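Local coordinates for protein probable TonB-dependent siderophore receptor PiuA (Acinetobacter baumannii, PDB 5FP1) that probably binds iron-chelating siderophores at the outer membrane, possibly ferric enterobactin, as the first step of TonB-dependent iron uptake, at residues 463-468 / 515-520; 510-515 / 549-554. All coordinates share one frame; numbering follows the deposited sequence.

Interaction 1: residues 463-468 / 515-520; sequences NNSDFV and IDPEEA. With C8E ((hydroxyethyloxy)tri(ethyloxy)octane), chain E.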
loop_
_atom_site.group_PDB
_atom_site.type_symbol
_atom_site.label_atom_id
_atom_site.label_comp_id
_atom_site.label_asym_id
_atom_site.label_seq_id
_atom_site.Cartn_x
_atom_site.Cartn_y
_atom_site.Cartn_z
ATOM N N ASN A 463 -24.951 -1.869 -5.694
ATOM C CA ASN A 463 -24.838 -0.407 -5.742
ATOM C C ASN A 463 -24.565 0.006 -7.164
ATOM O O ASN A 463 -23.757 -0.610 -7.860
ATOM C CB ASN A 463 -23.683 0.045 -4.874
ATOM C CG ASN A 463 -23.498 1.547 -4.895
ATOM O OD1 ASN A 463 -22.710 2.069 -5.675
ATOM N ND2 ASN A 463 -24.283 2.246 -4.098
ATOM N N ASN A 464 -25.232 1.056 -7.587
ATOM C CA ASN A 464 -24.915 1.746 -8.821
ATOM C C ASN A 464 -24.668 3.195 -8.444
ATOM O O ASN A 464 -25.503 3.816 -7.787
ATOM C CB ASN A 464 -26.085 1.692 -9.808
ATOM C CG ASN A 464 -26.235 0.321 -10.434
ATOM O OD1 ASN A 464 -25.565 -0.013 -11.413
ATOM N ND2 ASN A 464 -27.061 -0.489 -9.837
ATOM N N SER A 465 -23.503 3.707 -8.822
ATOM C CA SER A 465 -23.109 5.087 -8.504
ATOM C C SER A 465 -22.515 5.651 -9.784
ATOM O O SER A 465 -21.886 4.938 -10.568
ATOM C CB SER A 465 -22.040 5.109 -7.404
ATOM O OG SER A 465 -22.543 4.626 -6.163
ATOM N N ASP A 466 -22.739 6.918 -10.035
ATOM C CA ASP A 466 -21.967 7.566 -11.050
ATOM C C ASP A 466 -21.605 8.956 -10.552
ATOM O O ASP A 466 -22.360 9.582 -9.813
ATOM C CB ASP A 466 -22.665 7.537 -12.389
ATOM C CG ASP A 466 -23.663 8.581 -12.516
ATOM O OD1 ASP A 466 -24.699 8.443 -11.846
ATOM O OD2 ASP A 466 -23.397 9.545 -13.266
ATOM N N PHE A 467 -20.408 9.404 -10.869
ATOM C CA PHE A 467 -19.912 10.597 -10.172
ATOM C C PHE A 467 -18.889 11.295 -11.031
ATOM O O PHE A 467 -18.240 10.684 -11.886
ATOM C CB PHE A 467 -19.333 10.223 -8.790
ATOM C CG PHE A 467 -18.429 9.016 -8.797
ATOM C CD1 PHE A 467 -18.931 7.741 -8.574
ATOM C CD2 PHE A 467 -17.063 9.158 -8.975
ATOM C CE1 PHE A 467 -18.084 6.637 -8.551
ATOM C CE2 PHE A 467 -16.221 8.060 -8.971
ATOM C CZ PHE A 467 -16.730 6.794 -8.772
ATOM N N VAL A 468 -18.776 12.597 -10.844
ATOM C CA VAL A 468 -17.804 13.384 -11.577
ATOM C C VAL A 468 -16.807 13.903 -10.572
ATOM O O VAL A 468 -17.200 14.402 -9.515
ATOM C CB VAL A 468 -18.506 14.579 -12.272
ATOM C CG1 VAL A 468 -17.493 15.540 -12.898
ATOM C CG2 VAL A 468 -19.477 14.046 -13.310
ATOM N N ILE A 515 -26.681 3.705 -0.703
ATOM C CA ILE A 515 -26.102 4.976 -0.265
ATOM C C ILE A 515 -25.185 5.539 -1.360
ATOM O O ILE A 515 -24.460 4.789 -2.050
ATOM C CB ILE A 515 -25.349 4.809 1.075
ATOM C CG1 ILE A 515 -26.251 4.166 2.142
ATOM C CG2 ILE A 515 -24.847 6.146 1.599
ATOM C CD1 ILE A 515 -27.395 5.051 2.599
ATOM N N ASP A 516 -25.230 6.858 -1.546
ATOM C CA ASP A 516 -24.392 7.540 -2.525
ATOM C C ASP A 516 -22.920 7.513 -2.049
ATOM O O ASP A 516 -22.637 7.253 -0.878
ATOM C CB ASP A 516 -24.786 9.019 -2.671
ATOM C CG ASP A 516 -26.123 9.232 -3.390
ATOM O OD1 ASP A 516 -26.492 8.456 -4.281
ATOM O OD2 ASP A 516 -26.780 10.221 -3.067
ATOM N N PRO A 517 -21.993 7.798 -2.948
ATOM C CA PRO A 517 -20.577 7.712 -2.566
ATOM C C PRO A 517 -20.139 8.710 -1.516
ATOM O O PRO A 517 -20.689 9.813 -1.420
ATOM C CB PRO A 517 -19.834 8.008 -3.870
ATOM C CG PRO A 517 -20.795 7.686 -4.956
ATOM C CD PRO A 517 -22.173 7.955 -4.401
ATOM N N GLU A 518 -19.125 8.326 -0.750
ATOM C CA GLU A 518 -18.444 9.271 0.120
ATOM C C GLU A 518 -17.776 10.316 -0.736
ATOM O O GLU A 518 -17.407 10.053 -1.868
ATOM C CB GLU A 518 -17.399 8.560 0.962
ATOM C CG GLU A 518 -17.988 7.543 1.938
ATOM C CD GLU A 518 -16.946 7.004 2.890
ATOM O OE1 GLU A 518 -15.859 6.574 2.419
ATOM O OE2 GLU A 518 -17.201 6.996 4.109
ATOM N N GLU A 519 -17.614 11.509 -0.183
ATOM C CA GLU A 519 -17.055 12.625 -0.920
ATOM C C GLU A 519 -15.923 13.221 -0.118
ATOM O O GLU A 519 -16.040 13.417 1.110
ATOM C CB GLU A 519 -18.116 13.697 -1.183
ATOM C CG GLU A 519 -19.247 13.241 -2.076
ATOM C CD GLU A 519 -20.321 14.315 -2.200
ATOM O OE1 GLU A 519 -20.156 15.226 -3.008
ATOM O OE2 GLU A 519 -21.292 14.282 -1.448
ATOM N N ALA A 520 -14.818 13.476 -0.800
ATOM C CA ALA A 520 -13.626 14.005 -0.157
ATOM C C ALA A 520 -13.019 15.071 -1.047
ATOM O O ALA A 520 -13.324 15.160 -2.254
ATOM C CB ALA A 520 -12.608 12.896 0.112
HETATM C C1 C8E E . -14.963 14.103 -19.205
HETATM C C2 C8E E . -16.234 13.892 -18.412
HETATM C C3 C8E E . -17.238 14.985 -18.730
HETATM C C4 C8E E . -18.133 15.329 -17.542
HETATM C C5 C8E E . -19.490 14.638 -17.637
HETATM C C6 C8E E . -20.597 15.452 -16.971
HETATM C C7 C8E E . -21.913 14.674 -16.954
HETATM C C8 C8E E . -22.626 14.755 -15.604
HETATM O O9 C8E E . -22.900 13.437 -15.119
HETATM C C10 C8E E . -23.729 13.432 -13.951
HETATM C C11 C8E E . -23.065 12.613 -12.841
HETATM O O12 C8E E . -23.687 12.806 -11.562
HETATM C C13 C8E E . -23.926 14.172 -11.209
HETATM C C14 C8E E . -22.653 15.009 -11.326
HETATM O O15 C8E E . -22.951 16.403 -11.217
HETATM C C16 C8E E . -23.206 17.025 -12.475
HETATM C C17 C8E E . -22.156 18.097 -12.730
HETATM O O18 C8E E . -22.043 18.324 -14.134
HETATM C C19 C8E E . -20.717 18.712 -14.484
HETATM C C20 C8E E . -20.647 19.049 -15.967
HETATM O O21 C8E E . -19.272 19.082 -16.366
HETATM O O HOH W 1 -21.963 4.534 -3.242
#

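Interaction 2: residues 510-515 / 549-554; sequences ANNQMI and NTRVQI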
loop_
_atom_site.group_PDB
_atom_site.type_symbol
_atom_site.label_atom_id
_atom_site.label_comp_id
_atom_site.label_asym_id
_atom_site.label_seq_id
_atom_site.Cartn_x
_atom_site.Cartn_y
_atom_site.Cartn_z
ATOM N N ALA A 510 -26.995 -5.175 2.869
ATOM C CA ALA A 510 -28.391 -4.854 2.513
ATOM C C ALA A 510 -28.700 -3.409 2.826
ATOM O O ALA A 510 -29.478 -2.790 2.131
ATOM C CB ALA A 510 -29.339 -5.752 3.289
ATOM N N ASN A 511 -28.124 -2.896 3.912
ATOM C CA ASN A 511 -28.533 -1.606 4.442
ATOM C C ASN A 511 -27.757 -0.388 3.914
ATOM O O ASN A 511 -28.229 0.725 4.058
ATOM C CB ASN A 511 -28.454 -1.667 5.961
ATOM C CG ASN A 511 -29.230 -2.847 6.503
ATOM O OD1 ASN A 511 -28.690 -3.697 7.201
ATOM N ND2 ASN A 511 -30.496 -2.945 6.103
ATOM N N ASN A 512 -26.593 -0.597 3.296
ATOM C CA ASN A 512 -25.833 0.536 2.736
ATOM C C ASN A 512 -25.765 0.551 1.215
ATOM O O ASN A 512 -25.183 1.469 0.596
ATOM C CB ASN A 512 -24.426 0.604 3.360
ATOM C CG ASN A 512 -23.554 -0.584 3.016
ATOM O OD1 ASN A 512 -23.852 -1.374 2.116
ATOM N ND2 ASN A 512 -22.462 -0.725 3.758
ATOM N N GLN A 513 -26.388 -0.449 0.594
ATOM C CA GLN A 513 -26.237 -0.656 -0.843
ATOM C C GLN A 513 -26.785 0.490 -1.668
ATOM O O GLN A 513 -26.349 0.683 -2.784
ATOM C CB GLN A 513 -26.946 -1.946 -1.312
ATOM C CG GLN A 513 -28.480 -1.916 -1.224
ATOM C CD GLN A 513 -29.079 -3.280 -1.554
ATOM O OE1 GLN A 513 -28.890 -3.800 -2.644
ATOM N NE2 GLN A 513 -29.760 -3.871 -0.602
ATOM N N MET A 514 -27.738 1.243 -1.125
ATOM C CA MET A 514 -28.358 2.333 -1.876
ATOM C C MET A 514 -27.677 3.683 -1.579
ATOM O O MET A 514 -28.043 4.693 -2.156
ATOM C CB MET A 514 -29.874 2.421 -1.570
ATOM C CG MET A 514 -30.236 2.946 -0.203
ATOM S SD MET A 514 -29.589 2.059 1.229
ATOM C CE MET A 514 -30.548 0.530 1.186
ATOM N N ILE A 515 -26.681 3.705 -0.703
ATOM C CA ILE A 515 -26.102 4.976 -0.265
ATOM C C ILE A 515 -25.185 5.539 -1.360
ATOM O O ILE A 515 -24.460 4.789 -2.050
ATOM C CB ILE A 515 -25.349 4.809 1.075
ATOM C CG1 ILE A 515 -26.251 4.166 2.142
ATOM C CG2 ILE A 515 -24.847 6.146 1.599
ATOM C CD1 ILE A 515 -27.395 5.051 2.599
ATOM N N ASN A 549 -17.998 14.124 3.559
ATOM C CA ASN A 549 -19.163 13.263 3.612
ATOM C C ASN A 549 -18.708 11.834 3.779
ATOM O O ASN A 549 -18.327 11.163 2.795
ATOM C CB ASN A 549 -20.006 13.393 2.337
ATOM C CG ASN A 549 -20.883 14.607 2.360
ATOM O OD1 ASN A 549 -21.904 14.634 3.050
ATOM N ND2 ASN A 549 -20.477 15.634 1.647
ATOM N N THR A 550 -18.720 11.390 5.031
ATOM C CA THR A 550 -18.285 10.057 5.410
ATOM C C THR A 550 -19.496 9.216 5.721
ATOM O O THR A 550 -20.451 9.694 6.369
ATOM C CB THR A 550 -17.411 10.134 6.675
ATOM O OG1 THR A 550 -16.247 10.927 6.414
ATOM C CG2 THR A 550 -16.980 8.752 7.156
ATOM N N ARG A 551 -19.468 7.962 5.285
ATOM C CA ARG A 551 -20.560 7.050 5.558
ATOM C C ARG A 551 -20.465 6.618 7.011
ATOM O O ARG A 551 -19.408 6.234 7.464
ATOM C CB ARG A 551 -20.500 5.823 4.643
ATOM C CG ARG A 551 -21.770 4.967 4.691
ATOM C CD ARG A 551 -21.819 4.019 3.502
ATOM N NE ARG A 551 -20.702 3.111 3.469
ATOM C CZ ARG A 551 -19.687 3.129 2.613
ATOM N NH1 ARG A 551 -19.568 4.032 1.643
ATOM N NH2 ARG A 551 -18.763 2.201 2.739
ATOM N N VAL A 552 -21.561 6.657 7.758
ATOM C CA VAL A 552 -21.527 6.207 9.134
ATOM C C VAL A 552 -22.786 5.388 9.418
ATOM O O VAL A 552 -23.744 5.452 8.669
ATOM C CB VAL A 552 -21.418 7.379 10.138
ATOM C CG1 VAL A 552 -20.121 8.164 9.932
ATOM C CG2 VAL A 552 -22.616 8.289 10.019
ATOM N N GLN A 553 -22.717 4.558 10.452
ATOM C CA GLN A 553 -23.841 3.745 10.881
ATOM C C GLN A 553 -24.626 4.544 11.914
ATOM O O GLN A 553 -24.039 5.160 12.818
ATOM C CB GLN A 553 -23.313 2.420 11.440
ATOM C CG GLN A 553 -24.332 1.309 11.498
ATOM C CD GLN A 553 -23.716 -0.052 11.746
ATOM O OE1 GLN A 553 -22.508 -0.186 11.929
ATOM N NE2 GLN A 553 -24.553 -1.076 11.765
ATOM N N ILE A 554 -25.949 4.542 11.741
ATOM C CA ILE A 554 -26.931 5.183 12.623
ATOM C C ILE A 554 -27.546 4.204 13.636
ATOM O O ILE A 554 -27.788 4.569 14.775
ATOM C CB ILE A 554 -28.104 5.746 11.803
ATOM C CG1 ILE A 554 -27.601 6.774 10.797
ATOM C CG2 ILE A 554 -29.147 6.364 12.721
ATOM C CD1 ILE A 554 -26.615 7.754 11.390
HETATM O O HOH W 2 -20.589 0.969 5.504
#

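Interaction 1: residues 463-468 / 515-520
Pro-517 packs its ring against Ser-465 and Phe-467, and this is the tight part of the contact. Its CG lies 3.7 Å from Ser-465 OG and 3.8 Å from Ser-465 CB. The same CG is 4.1 Å from Phe-467 CD1, and the proline meets the phenyl ring obliquely.

Beside this packing the contact turns polar and looser. Asn-463 has its CG anti to the backbone N (chi1 179°), and the amide reaches toward the loop. ND2 gives a weak, bent hydrogen bond to Ile-515 O at 3.3 Å, with an N-H...O angle of 125°. ND2 also donates to Gln-513 O. On the far end of the amide, Asn-463 OD1 takes the hydroxyl of Ser-465, with OG at 2.6 Å in the carbonyl plane and on a lone pair. This bond directs the serine proton. A water donates to both Ser-465 OG and Ile-515 O, 2.8 Å from the latter, so Ile-515 O is linked to the strand by the weak amide bond and, through water, by Ser-465.

The other face of strand 459-476 carries Asp-466 and Val-468. There Val-468 CG2 meets C14 of a C8E detergent molecule at 3.9 Å, consistent with a membrane-facing barrel wall. Strand 459-476 pairs with 433-450 and 482-493. Strand 518-531 joins the far edge of 482-493, so the contact reaches past that strand in the TonB-dependent receptor barrel, where Phe-467 also touches Ala-130.

Interaction 2: residues 510-515 / 549-554
Arg-551 extends from strand 536-555 toward the loop 510-515, and its side chain makes the whole contact from that strand. CB leaves the backbone toward the loop. CG stands anti to the backbone N (chi1 -169°), which carries the chain out from the strand. CD is the apolar point of contact: it lies 4.2 Å from Ile-515 CG2, and the two side chains pass at a slant. The chain then bends at chi3 (60°), bringing NE round to the side of Asn-512. NE donates to a water at 3.0 Å, which sits at the edge of the guanidinium and in its plane. The same water accepts from Asn-512 ND2 at 3.1 Å. NE and ND2 themselves are 4.2 Å apart, and the amide meets the guanidinium obliquely. Beyond NE, the atoms CZ, NH1 and NH2 do not touch 510-515. The arginine side chain also touches Asn-561 of strand 558-575.

Asn-512 is held from its own loop. Its OD1 accepts from Asn-509 N, and its ND2 also donates to Thr-507 O. The residue opens a type I beta turn, closed by Ile-515 N bonding to Asn-512 O at 3.0 Å. Val-495 touches both Asn-512 and Arg-551.

NE and ND2 are both N-H donors and cannot bond to each other. The water accepts from both. The join between loop and barrel strand is therefore indirect: one water-mediated link and a light aliphatic touch, with no charge pairing between the segments.

Both contacts anchor the loop between strands 482-493 and 518-531, and they share Ile-515. Interaction 1 is the more buried and ties the loop's end to strand 459-476. Interaction 2 is partly buried and ties the turn that ends at Ile-515 to strand 536-555. The loop thus reaches barrel strands on both sides of the 482-493 and 518-531 pair. Both contacts hold a bridging water. It donates to two oxygens in interaction 1 and accepts from two N-H groups in interaction 2. Only interaction 1 adds a direct, weak hydrogen bond and proline packing. Hydrogen bonds also run between the two contacts, among them Arg-551 N to Glu-518 OE2 at 2.7 Å.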